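Putative succinylglutamate desuccinylase / aspartoacylase (Shewanella amazonensis, PDB 3FMC) is probably a zinc-dependent hydrolase of the succinylglutamate desuccinylase/aspartoacylase family, thought to act on ester bonds, though its substrate is not established. Local coordinates at residues Q55-L60 and A258-L262; F130-L134 and P217-L221; R188-Q192 and K364-L368; V307-A313 and D340-H346. All blocks are in the same frame, centred on the assembly; numbering follows the deposited sequence. Where two conformers were deposited one is given.

Contact 1 of 4, residues Q55-L60 and A258-L262; sequences QLMKLL and AEGIL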
loop_
_atom_site.group_PDB
_atom_site.type_symbol
_atom_site.label_atom_id
_atom_site.label_comp_id
_atom_site.label_asym_id
_atom_site.label_seq_id
_atom_site.Cartn_x
_atom_site.Cartn_y
_atom_site.Cartn_z
ATOM N N GLN C 55 2.691 -30.250 10.180
ATOM C CA GLN C 55 3.297 -31.174 11.140
ATOM C C GLN C 55 2.237 -31.977 11.876
ATOM O O GLN C 55 2.450 -33.174 12.124
ATOM C CB GLN C 55 4.197 -30.448 12.135
ATOM C CG GLN C 55 5.443 -29.772 11.534
ATOM C CD GLN C 55 6.503 -30.726 11.114
ATOM O OE1 GLN C 55 6.206 -31.839 10.735
ATOM N NE2 GLN C 55 7.727 -30.282 11.101
ATOM N N LEU C 56 1.114 -31.360 12.215
ATOM C CA LEU C 56 0.050 -32.044 12.928
ATOM C C LEU C 56 -0.504 -33.162 12.045
ATOM O O LEU C 56 -0.711 -34.300 12.500
ATOM C CB LEU C 56 -1.050 -31.073 13.365
ATOM C CG LEU C 56 -2.196 -31.621 14.233
ATOM C CD1 LEU C 56 -1.632 -32.258 15.561
ATOM C CD2 LEU C 56 -3.217 -30.503 14.517
HETATM N N MSE C 57 -0.754 -32.861 10.773
HETATM C CA MSE C 57 -1.264 -33.896 9.896
HETATM C C MSE C 57 -0.264 -35.055 9.741
HETATM O O MSE C 57 -0.673 -36.223 9.708
HETATM C CB MSE C 57 -1.657 -33.310 8.539
HETATM C CG MSE C 57 -2.853 -32.433 8.666
HETATM SE SE MSE C 57 -3.574 -31.801 6.937
HETATM C CE MSE C 57 -2.051 -31.039 6.141
ATOM N N LYS C 58 1.016 -34.754 9.636
ATOM C CA LYS C 58 2.040 -35.805 9.521
ATOM C C LYS C 58 2.027 -36.722 10.753
ATOM O O LYS C 58 2.193 -37.953 10.630
ATOM C CB LYS C 58 3.443 -35.222 9.380
ATOM C CG LYS C 58 3.674 -34.383 8.156
ATOM C CD LYS C 58 3.436 -35.086 6.868
ATOM C CE LYS C 58 4.560 -35.910 6.389
ATOM N NZ LYS C 58 4.214 -36.261 4.956
ATOM N N LEU C 59 1.862 -36.111 11.929
ATOM C CA LEU C 59 1.770 -36.875 13.198
ATOM C C LEU C 59 0.476 -37.680 13.290
ATOM O O LEU C 59 0.488 -38.846 13.676
ATOM C CB LEU C 59 1.866 -35.920 14.392
ATOM C CG LEU C 59 3.238 -35.367 14.724
ATOM C CD1 LEU C 59 3.160 -34.216 15.712
ATOM C CD2 LEU C 59 4.115 -36.467 15.225
ATOM N N LEU C 60 -0.641 -37.056 12.922
ATOM C CA LEU C 60 -1.958 -37.664 13.016
ATOM C C LEU C 60 -2.055 -38.924 12.186
ATOM O O LEU C 60 -2.813 -39.827 12.521
ATOM C CB LEU C 60 -3.058 -36.715 12.638
ATOM C CG LEU C 60 -3.433 -35.718 13.732
ATOM C CD1 LEU C 60 -4.341 -34.644 13.080
ATOM C CD2 LEU C 60 -4.104 -36.390 14.947
ATOM N N ALA C 258 2.640 -28.575 17.305
ATOM C CA ALA C 258 1.759 -29.711 16.954
ATOM C C ALA C 258 1.729 -30.752 18.092
ATOM O O ALA C 258 0.672 -31.320 18.411
ATOM C CB ALA C 258 2.250 -30.341 15.655
ATOM N N GLU C 259 2.872 -30.941 18.755
ATOM C CA GLU C 259 2.956 -31.917 19.867
ATOM C C GLU C 259 2.104 -31.469 21.051
ATOM O O GLU C 259 1.426 -32.271 21.716
ATOM C CB GLU C 259 4.421 -32.178 20.217
ATOM C CG GLU C 259 5.139 -33.027 19.167
ATOM C CD GLU C 259 6.670 -33.062 19.365
ATOM O OE1 GLU C 259 7.204 -32.315 20.218
ATOM O OE2 GLU C 259 7.348 -33.812 18.640
ATOM N N GLY C 260 2.060 -30.167 21.295
ATOM C CA GLY C 260 1.174 -29.625 22.320
ATOM C C GLY C 260 -0.294 -29.801 21.991
ATOM O O GLY C 260 -1.089 -30.151 22.835
ATOM N N ILE C 261 -0.671 -29.509 20.747
ATOM C CA ILE C 261 -2.041 -29.707 20.293
ATOM C C ILE C 261 -2.415 -31.177 20.508
ATOM O O ILE C 261 -3.492 -31.472 21.010
ATOM C CB ILE C 261 -2.194 -29.319 18.820
ATOM C CG1 ILE C 261 -2.010 -27.790 18.669
ATOM C CG2 ILE C 261 -3.570 -29.761 18.284
ATOM C CD1 ILE C 261 -2.005 -27.257 17.240
ATOM N N LEU C 262 -1.527 -32.083 20.158
ATOM C CA LEU C 262 -1.810 -33.525 20.389
ATOM C C LEU C 262 -2.094 -33.836 21.850
ATOM O O LEU C 262 -2.974 -34.662 22.141
ATOM C CB LEU C 262 -0.688 -34.401 19.864
ATOM C CG LEU C 262 -0.540 -34.713 18.382
ATOM C CD1 LEU C 262 0.791 -35.499 18.216
ATOM C CD2 LEU C 262 -1.728 -35.513 17.899
#
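Leu262 fits against three leucines of the facing helix at once, and its two methyl branches divide them. CD1 meets Leu59 CD1 at 3.7 Å, the two side chains crossing at a slant, while CD2 lies 3.9 Å from Leu60 CD2, those chains running past each other in opposite senses. The branch point itself is covered by Leu56, whose CD1 sits 3.9 Å from Leu262 CG. Leu56 reaches this place because its CG is anti to the backbone N (chi1 -175°), and its other methyl, CD2, meets Ile261 CG2 at 3.9 Å with the two side chains nearly perpendicular. Ala258 marks the nearest backbone approach: its CB abuts the helix main chain at Leu56 N, 3.8 Å away. Leu59 CD1 spans Ala258 CB and Leu262 CD1, sealing the partly exposed side, where CG of Glu259 forms the margin. With an alanine in place of Leu262, the methyls of Leu56, Leu59 and Leu60 would probably lose their shared partner and a gap would open between the helices. The short segments cross at -54° with axes 9.5 Å apart, and the side chains that meet are almost all aliphatic; Gln55 turns its amide away to bond Leu251 O. Helices 48-60 and 251-267 thus pack across one another in the catalytic domain, with Leu56 and Leu60 also resting on Leu71 and Ile69 of strand 69-72, and Tyr63 and Ile271 from neighbouring loops closing round Leu262.

Contact 2 of 4, residues F130-L134 and P217-L221; sequences FRATL and PWWTL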
loop_
_atom_site.group_PDB
_atom_site.type_symbol
_atom_site.label_atom_id
_atom_site.label_comp_id
_atom_site.label_asym_id
_atom_site.label_seq_id
_atom_site.Cartn_x
_atom_site.Cartn_y
_atom_site.Cartn_z
ATOM N N PHE C 130 -29.461 -26.534 18.602
ATOM C CA PHE C 130 -28.777 -25.256 18.731
ATOM C C PHE C 130 -27.737 -25.122 17.639
ATOM O O PHE C 130 -27.660 -24.069 17.006
ATOM C CB PHE C 130 -28.149 -25.078 20.120
ATOM C CG PHE C 130 -27.738 -23.666 20.435
ATOM C CD1 PHE C 130 -28.686 -22.685 20.678
ATOM C CD2 PHE C 130 -26.394 -23.321 20.536
ATOM C CE1 PHE C 130 -28.306 -21.387 20.990
ATOM C CE2 PHE C 130 -26.025 -22.056 20.866
ATOM C CZ PHE C 130 -26.993 -21.077 21.086
ATOM N N ARG C 131 -26.981 -26.186 17.422
ATOM C CA ARG C 131 -25.972 -26.226 16.399
ATOM C C ARG C 131 -26.617 -25.970 15.046
ATOM O O ARG C 131 -26.089 -25.220 14.248
ATOM C CB ARG C 131 -25.254 -27.568 16.363
ATOM C CG ARG C 131 -24.038 -27.568 15.427
ATOM C CD ARG C 131 -23.183 -28.810 15.518
ATOM N NE ARG C 131 -23.182 -29.361 16.862
ATOM C CZ ARG C 131 -22.343 -29.075 17.861
ATOM N NH1 ARG C 131 -21.339 -28.224 17.732
ATOM N NH2 ARG C 131 -22.533 -29.679 19.025
ATOM N N ALA C 132 -27.760 -26.604 14.798
ATOM C CA ALA C 132 -28.459 -26.442 13.529
ATOM C C ALA C 132 -28.897 -25.004 13.328
ATOM O O ALA C 132 -28.799 -24.481 12.214
ATOM C CB ALA C 132 -29.662 -27.433 13.430
ATOM N N THR C 133 -29.353 -24.352 14.398
ATOM C CA THR C 133 -29.759 -22.960 14.346
ATOM C C THR C 133 -28.571 -22.070 13.979
ATOM O O THR C 133 -28.696 -21.167 13.160
ATOM C CB THR C 133 -30.354 -22.494 15.684
ATOM O OG1 THR C 133 -31.622 -23.139 15.879
ATOM C CG2 THR C 133 -30.537 -20.939 15.749
ATOM N N LEU C 134 -27.424 -22.324 14.596
ATOM C CA LEU C 134 -26.217 -21.528 14.301
ATOM C C LEU C 134 -25.789 -21.680 12.831
ATOM O O LEU C 134 -25.438 -20.688 12.202
ATOM C CB LEU C 134 -25.060 -21.920 15.221
ATOM C CG LEU C 134 -25.292 -21.789 16.731
ATOM C CD1 LEU C 134 -23.942 -22.128 17.441
ATOM C CD2 LEU C 134 -25.817 -20.423 17.162
ATOM N N PRO C 217 -22.129 -18.104 21.487
ATOM C CA PRO C 217 -23.523 -18.584 21.576
ATOM C C PRO C 217 -23.704 -19.690 22.614
ATOM O O PRO C 217 -24.707 -19.726 23.352
ATOM C CB PRO C 217 -23.816 -19.145 20.162
ATOM C CG PRO C 217 -22.778 -18.535 19.264
ATOM C CD PRO C 217 -21.570 -18.281 20.128
ATOM N N TRP C 218 -22.734 -20.586 22.650
ATOM C CA TRP C 218 -22.774 -21.736 23.595
ATOM C C TRP C 218 -22.605 -21.371 25.059
ATOM O O TRP C 218 -23.218 -22.034 25.940
ATOM C CB TRP C 218 -21.768 -22.774 23.208
ATOM C CG TRP C 218 -21.991 -23.347 21.852
ATOM C CD1 TRP C 218 -21.359 -22.995 20.712
ATOM C CD2 TRP C 218 -22.880 -24.429 21.503
ATOM N NE1 TRP C 218 -21.819 -23.758 19.658
ATOM C CE2 TRP C 218 -22.744 -24.649 20.114
ATOM C CE3 TRP C 218 -23.788 -25.216 22.226
ATOM C CZ2 TRP C 218 -23.466 -25.645 19.428
ATOM C CZ3 TRP C 218 -24.531 -26.190 21.533
ATOM C CH2 TRP C 218 -24.350 -26.401 20.157
ATOM N N TRP C 219 -21.759 -20.363 25.324
ATOM C CA TRP C 219 -21.485 -19.916 26.690
ATOM C C TRP C 219 -22.735 -19.212 27.187
ATOM O O TRP C 219 -23.179 -19.423 28.319
ATOM C CB TRP C 219 -20.328 -18.929 26.705
ATOM C CG TRP C 219 -19.644 -18.717 28.034
ATOM C CD1 TRP C 219 -20.124 -19.032 29.288
ATOM C CD2 TRP C 219 -18.369 -18.104 28.236
ATOM N NE1 TRP C 219 -19.224 -18.660 30.244
ATOM C CE2 TRP C 219 -18.133 -18.085 29.633
ATOM C CE3 TRP C 219 -17.397 -17.565 27.375
ATOM C CZ2 TRP C 219 -16.957 -17.565 30.180
ATOM C CZ3 TRP C 219 -16.245 -17.042 27.926
ATOM C CH2 TRP C 219 -16.042 -17.042 29.320
ATOM N N THR C 220 -23.304 -18.350 26.339
ATOM C CA THR C 220 -24.541 -17.656 26.678
ATOM C C THR C 220 -25.698 -18.647 26.929
ATOM O O THR C 220 -26.484 -18.445 27.848
ATOM C CB THR C 220 -24.909 -16.669 25.565
ATOM O OG1 THR C 220 -23.847 -15.702 25.448
ATOM C CG2 THR C 220 -26.206 -15.979 25.889
ATOM N N LEU C 221 -25.799 -19.687 26.107
ATOM C CA LEU C 221 -26.812 -20.718 26.266
ATOM C C LEU C 221 -26.634 -21.440 27.619
ATOM O O LEU C 221 -27.614 -21.704 28.288
ATOM C CB LEU C 221 -26.712 -21.777 25.147
ATOM C CG LEU C 221 -27.680 -22.965 25.222
ATOM C CD1 LEU C 221 -29.098 -22.452 24.970
ATOM C CD2 LEU C 221 -27.313 -24.047 24.223
#
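Two helices of the catalytic domain, 123-142 and 210-227, meet here through an aromatic T-shaped pair, Phe130 presenting its edge to the face of Trp218. The six-membered rings have centroids 4.8 Å apart and planes at 71°, and Phe130 CD2 stands over the indole, displaced toward its rim. The axes of the short segments stay 11.9 Å apart and run at 139°, a separation the bulky rings fill. Phe130 is directed across the gap with CG anti to the backbone N, and one of its faces receives Leu221 CD2 in a CH-pi contact, 3.8 Å from the Phe130 ring centroid and almost on the ring normal. Pro217 CB packs against both Phe130 CE2 and Leu134 CD2. Trp114 adds a second edge-to-face partner to Phe130 from helix 111-118. On the more open flank, Arg131 bends at chi3 to bring its guanidinium near the indole, the two planes 29° apart; NH1 is hydrogen-bonded to His163 O, which helps fix the group there. Trp218 CZ2 lies over one guanidinium face, 3.7 Å from Arg131 NH1, and Leu134 CD1 approaches Trp218 NE1 to 3.5 Å.

Contact 3 of 4, residues R188-Q192 and K364-L368; sequences RSAAQ and KVFEL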
loop_
_atom_site.group_PDB
_atom_site.type_symbol
_atom_site.label_atom_id
_atom_site.label_comp_id
_atom_site.label_asym_id
_atom_site.label_seq_id
_atom_site.Cartn_x
_atom_site.Cartn_y
_atom_site.Cartn_z
ATOM N N ARG C 188 -10.318 -22.767 31.561
ATOM C CA ARG C 188 -8.971 -22.443 32.017
ATOM C C ARG C 188 -8.031 -23.659 32.011
ATOM O O ARG C 188 -6.837 -23.541 31.719
ATOM C CB ARG C 188 -9.071 -21.834 33.411
ATOM C CG ARG C 188 -7.729 -21.656 34.058
ATOM C CD ARG C 188 -7.839 -20.849 35.301
ATOM N NE ARG C 188 -6.638 -21.035 36.085
ATOM C CZ ARG C 188 -6.303 -20.281 37.123
ATOM N NH1 ARG C 188 -7.097 -19.270 37.481
ATOM N NH2 ARG C 188 -5.169 -20.548 37.787
ATOM N N SER C 189 -8.579 -24.852 32.233
ATOM C CA SER C 189 -7.770 -26.048 32.214
ATOM C C SER C 189 -7.081 -26.335 30.897
ATOM O O SER C 189 -6.041 -27.018 30.876
ATOM C CB SER C 189 -8.622 -27.263 32.603
ATOM O OG SER C 189 -9.681 -27.451 31.672
ATOM N N ALA C 190 -7.621 -25.828 29.781
ATOM C CA ALA C 190 -7.043 -26.151 28.480
ATOM C C ALA C 190 -5.578 -25.747 28.376
ATOM O O ALA C 190 -4.791 -26.402 27.694
ATOM C CB ALA C 190 -7.880 -25.517 27.315
ATOM N N ALA C 191 -5.219 -24.629 29.011
ATOM C CA ALA C 191 -3.857 -24.123 28.952
ATOM C C ALA C 191 -2.831 -25.108 29.487
ATOM O O ALA C 191 -1.709 -25.109 29.043
ATOM C CB ALA C 191 -3.758 -22.751 29.690
ATOM N N GLN C 192 -3.247 -25.975 30.405
ATOM C CA GLN C 192 -2.358 -26.982 30.995
ATOM C C GLN C 192 -1.890 -28.042 29.999
ATOM O O GLN C 192 -0.896 -28.697 30.267
ATOM C CB GLN C 192 -3.030 -27.679 32.194
ATOM C CG GLN C 192 -3.411 -26.766 33.342
ATOM C CD GLN C 192 -2.211 -26.103 34.004
ATOM O OE1 GLN C 192 -1.195 -26.738 34.266
ATOM N NE2 GLN C 192 -2.335 -24.812 34.287
ATOM N N LYS C 364 -0.179 -8.159 35.872
ATOM C CA LYS C 364 -0.939 -8.898 36.921
ATOM C C LYS C 364 -0.988 -10.403 36.549
ATOM O O LYS C 364 -2.014 -11.088 36.664
ATOM C CB LYS C 364 -2.306 -8.286 37.126
ATOM C CG LYS C 364 -2.196 -6.796 37.583
ATOM C CD LYS C 364 -3.553 -6.138 37.516
ATOM C CE LYS C 364 -3.578 -4.751 38.168
ATOM N NZ LYS C 364 -2.313 -4.059 37.893
ATOM N N VAL C 365 0.175 -10.890 36.173
ATOM C CA VAL C 365 0.357 -12.266 35.734
ATOM C C VAL C 365 0.454 -13.224 36.914
ATOM O O VAL C 365 1.033 -12.893 37.956
ATOM C CB VAL C 365 1.613 -12.361 34.850
ATOM C CG1 VAL C 365 1.945 -13.815 34.525
ATOM C CG2 VAL C 365 1.420 -11.501 33.553
ATOM N N PHE C 366 -0.122 -14.413 36.763
ATOM C CA PHE C 366 -0.014 -15.418 37.799
ATOM C C PHE C 366 0.198 -16.777 37.203
ATOM O O PHE C 366 -0.098 -17.008 36.033
ATOM C CB PHE C 366 -1.272 -15.406 38.630
ATOM C CG PHE C 366 -2.493 -15.604 37.848
ATOM C CD1 PHE C 366 -3.056 -16.883 37.708
ATOM C CD2 PHE C 366 -3.181 -14.506 37.300
ATOM C CE1 PHE C 366 -4.264 -17.043 36.999
ATOM C CE2 PHE C 366 -4.387 -14.679 36.569
ATOM C CZ PHE C 366 -4.917 -15.955 36.437
ATOM N N GLU C 367 0.742 -17.694 37.996
ATOM C CA GLU C 367 0.953 -19.055 37.512
ATOM C C GLU C 367 -0.405 -19.769 37.445
ATOM O O GLU C 367 -1.254 -19.661 38.349
ATOM C CB GLU C 367 1.963 -19.815 38.379
ATOM C CG GLU C 367 2.184 -21.224 37.895
ATOM C CD GLU C 367 3.380 -21.883 38.562
ATOM O OE1 GLU C 367 3.856 -21.350 39.599
ATOM O OE2 GLU C 367 3.857 -22.897 38.019
ATOM N N LEU C 368 -0.652 -20.448 36.336
ATOM C CA LEU C 368 -1.946 -21.115 36.171
ATOM C C LEU C 368 -1.918 -22.410 36.960
ATOM O O LEU C 368 -0.874 -23.032 37.054
ATOM C CB LEU C 368 -2.264 -21.398 34.696
ATOM C CG LEU C 368 -2.609 -20.174 33.821
ATOM C CD1 LEU C 368 -2.772 -20.674 32.395
ATOM C CD2 LEU C 368 -3.831 -19.404 34.301
ATOM O OXT LEU C 368 -2.935 -22.840 37.477
#
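The 188-192 segment makes a helix-like turn without regular helical bonding, and the chain terminus comes up to it with the CA atoms of Gln192 and Leu368 7.8 Å apart. The charged link is between Arg188 and the C-terminal carboxylate: NH2 donates to Leu368 OXT at 3.2 Å, with an N-H...O angle of 161° and the oxygen lying in the guanidinium plane. Arg188 spans the distance because its chain is extended from CG to NE, with CG anti to the backbone N (chi1 171°). The same flat group is also covered from above: Leu368 CD2 sits over a face near its rim, 3.7 Å from Arg188 NE, and Phe366 CE1 comes within 3.6 Å of Arg188 NH1, the ring tilted 46° to the guanidinium. The other methyl of Leu368, CD1, rests on Ala191 CB at 3.6 Å, while Gln192 NE2 lies against Leu368 CB. A methionine in place of Arg188 would probably leave the terminal carboxylate without its charged mate and the last residue freer to move. Most of this lies near the surface, where the bridge is likely to be partly screened by solvent. Leu368 and Phe366 also bond through their backbones to Arg282 and Gly284, so the arrangement is that of a C-terminal edge strand, 366-367 antiparallel to 283-286, whose last residue is tied by a salt bridge to the loop joining strands 176-184 and 198-202.

Contact 4 of 4, residues V307-A313 and D340-H346; sequences VGVPMKA and DGVPILH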
loop_
_atom_site.group_PDB
_atom_site.type_symbol
_atom_site.label_atom_id
_atom_site.label_comp_id
_atom_site.label_asym_id
_atom_site.label_seq_id
_atom_site.Cartn_x
_atom_site.Cartn_y
_atom_site.Cartn_z
ATOM N N VAL C 307 10.620 -10.666 24.139
ATOM C CA VAL C 307 9.291 -11.243 24.249
ATOM C C VAL C 307 9.275 -12.539 25.087
ATOM O O VAL C 307 10.176 -13.348 24.991
ATOM C CB VAL C 307 8.646 -11.463 22.895
ATOM C CG1 VAL C 307 8.459 -10.089 22.168
ATOM C CG2 VAL C 307 9.430 -12.469 22.065
ATOM N N GLY C 308 8.291 -12.657 25.960
ATOM C CA GLY C 308 8.153 -13.817 26.835
ATOM C C GLY C 308 9.016 -13.825 28.070
ATOM O O GLY C 308 9.028 -14.834 28.781
ATOM N N VAL C 309 9.777 -12.744 28.291
ATOM C CA VAL C 309 10.696 -12.621 29.443
ATOM C C VAL C 309 10.123 -11.557 30.401
ATOM O O VAL C 309 9.987 -10.388 30.027
ATOM C CB VAL C 309 12.113 -12.252 29.008
ATOM C CG1 VAL C 309 13.046 -12.105 30.230
ATOM C CG2 VAL C 309 12.641 -13.250 28.036
ATOM N N PRO C 310 9.741 -11.959 31.623
ATOM C CA PRO C 310 9.197 -10.988 32.559
ATOM C C PRO C 310 10.147 -9.855 32.846
ATOM O O PRO C 310 11.373 -10.048 32.829
ATOM C CB PRO C 310 9.001 -11.810 33.814
ATOM C CG PRO C 310 8.739 -13.202 33.287
ATOM C CD PRO C 310 9.732 -13.323 32.192
HETATM N N MSE C 311 9.596 -8.680 33.091
HETATM C CA MSE C 311 10.413 -7.530 33.427
HETATM C C MSE C 311 9.700 -6.689 34.431
HETATM O O MSE C 311 8.519 -6.938 34.810
HETATM C CB MSE C 311 10.859 -6.721 32.174
HETATM C CG MSE C 311 9.887 -6.527 31.172
HETATM SE SE MSE C 311 10.509 -5.557 29.534
HETATM C CE MSE C 311 11.054 -3.907 30.369
ATOM N N LYS C 312 10.451 -5.735 34.952
ATOM C CA LYS C 312 9.923 -4.878 35.984
ATOM C C LYS C 312 9.742 -3.493 35.432
ATOM O O LYS C 312 10.306 -3.141 34.402
ATOM C CB LYS C 312 10.857 -4.853 37.202
ATOM C CG LYS C 312 11.065 -6.222 37.808
ATOM C CD LYS C 312 11.667 -6.158 39.206
ATOM C CE LYS C 312 12.987 -5.343 39.246
ATOM N NZ LYS C 312 13.682 -5.408 40.582
ATOM N N ALA C 313 9.021 -2.621 36.119
ATOM C CA ALA C 313 8.852 -1.226 35.642
ATOM C C ALA C 313 10.162 -0.440 35.464
ATOM O O ALA C 313 10.241 0.498 34.677
ATOM C CB ALA C 313 7.954 -0.468 36.591
ATOM N N ASP C 340 5.198 -3.629 36.087
ATOM C CA ASP C 340 5.827 -4.936 35.931
ATOM C C ASP C 340 4.877 -5.774 35.060
ATOM O O ASP C 340 3.655 -5.684 35.177
ATOM C CB ASP C 340 5.946 -5.672 37.249
ATOM C CG ASP C 340 6.898 -4.994 38.254
ATOM O OD1 ASP C 340 7.549 -3.967 37.942
ATOM O OD2 ASP C 340 6.933 -5.536 39.367
ATOM N N GLY C 341 5.445 -6.583 34.194
ATOM C CA GLY C 341 4.654 -7.429 33.337
ATOM C C GLY C 341 5.544 -8.243 32.450
ATOM O O GLY C 341 6.786 -8.249 32.610
ATOM N N VAL C 342 4.899 -8.948 31.517
ATOM C CA VAL C 342 5.586 -9.791 30.542
ATOM C C VAL C 342 5.292 -9.294 29.116
ATOM O O VAL C 342 4.172 -9.439 28.664
ATOM C CB VAL C 342 5.116 -11.270 30.605
ATOM C CG1 VAL C 342 5.916 -12.103 29.607
ATOM C CG2 VAL C 342 5.361 -11.866 32.002
ATOM N N PRO C 343 6.280 -8.697 28.458
ATOM C CA PRO C 343 6.103 -8.293 27.055
ATOM C C PRO C 343 5.871 -9.543 26.216
ATOM O O PRO C 343 6.656 -10.506 26.311
ATOM C CB PRO C 343 7.430 -7.594 26.719
ATOM C CG PRO C 343 8.375 -8.078 27.689
ATOM C CD PRO C 343 7.621 -8.342 28.956
ATOM N N ILE C 344 4.753 -9.563 25.480
ATOM C CA ILE C 344 4.387 -10.713 24.625
ATOM C C ILE C 344 4.849 -10.509 23.193
ATOM O O ILE C 344 5.339 -11.426 22.509
ATOM C CB ILE C 344 2.837 -10.961 24.680
ATOM C CG1 ILE C 344 2.391 -11.322 26.109
ATOM C CG2 ILE C 344 2.396 -12.013 23.677
ATOM C CD1 ILE C 344 3.170 -12.516 26.736
ATOM N N LEU C 345 4.711 -9.274 22.727
ATOM C CA LEU C 345 5.018 -8.986 21.330
ATOM C C LEU C 345 5.387 -7.513 21.209
ATOM O O LEU C 345 5.011 -6.690 22.062
ATOM C CB LEU C 345 3.792 -9.336 20.445
ATOM C CG LEU C 345 2.450 -8.639 20.732
ATOM C CD1 LEU C 345 2.394 -7.247 20.018
ATOM C CD2 LEU C 345 1.196 -9.409 20.350
ATOM N N HIS C 346 6.105 -7.207 20.141
ATOM C CA HIS C 346 6.459 -5.846 19.813
ATOM C C HIS C 346 6.353 -5.607 18.304
ATOM O O HIS C 346 6.335 -6.531 17.475
ATOM C CB HIS C 346 7.838 -5.435 20.402
ATOM C CG HIS C 346 9.044 -6.043 19.737
ATOM N ND1 HIS C 346 9.405 -5.777 18.424
ATOM C CD2 HIS C 346 10.028 -6.830 20.242
ATOM C CE1 HIS C 346 10.536 -6.402 18.149
ATOM N NE2 HIS C 346 10.956 -7.023 19.241
#
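A single antiparallel bridge, the hydrogen-bonded pair Met311 and Gly341, fastens the irregular loop 307-313 to strand 341-346. Met311 N donates to Gly341 O at 2.9 Å, nearly straight, whereas the return bond from Gly341 N to Met311 O is longer at 3.2 Å and leaves the donor tilted 34° from the carbonyl plane. Beyond the bridge the loop arches away from the strand and comes back at Gly308, whose N gives a short bond of 2.7 Å to Pro343 O. The close packing lies beneath this arch. Pro343 CD touches Met311 CG at 3.7 Å, and the selenium of Met311 (a selenomethionine) reaches Pro343 CG, CG of Met311 lying between the backbone N and the carbonyl carbon and the chain running on extended through chi2; Val342 sets one methyl, CG1, against Gly308 and the other, CG2, against Pro310 CG. Gly308 has a positive phi of 81°, a conformation that glycine adopts readily. At the far end Val307 CG1 lies over the backbone of Leu345, and the ring of His346 beside it stacks on Tyr303. Ile344 and Leu345 both face Lys360 of strand 357-363, a classic beta bulge on the strand's other edge.

The solvent side is looser and polar. Val309 turns its side chain off the strand, and Lys312 runs alongside Asp340 without their charged ends meeting, NZ staying 6.8 Å from OD1. What holds this end is the carboxylate of Asp340, whose OD1 accepts from Ala313 N at 2.7 Å on its anti side, 19° out of the carboxylate plane.

Contacts 1 and 2 are buried helix pairs within the catalytic domain, one joined by aliphatic methyls and the other by aromatic rings, and contact 2 is nested inside the chain loop that contact 1 closes. Contacts 3 and 4 are more exposed and rely on polar bonds: a salt bridge to the chain terminus in the first, mainly backbone hydrogen bonds in the second. These two touch, Val365 CG2 lying 4.3 Å from Val342 CG2, and both reach the same sheet, contact 4 through strand 341-346 beside 176-184, contact 3 through 366-367 beside 283-286. Contact 3 crosses contacts 1 and 2 in chain order, bringing the C terminus back to the catalytic domain, while contacts 2 and 4 lie on opposite sides of the chain's centre.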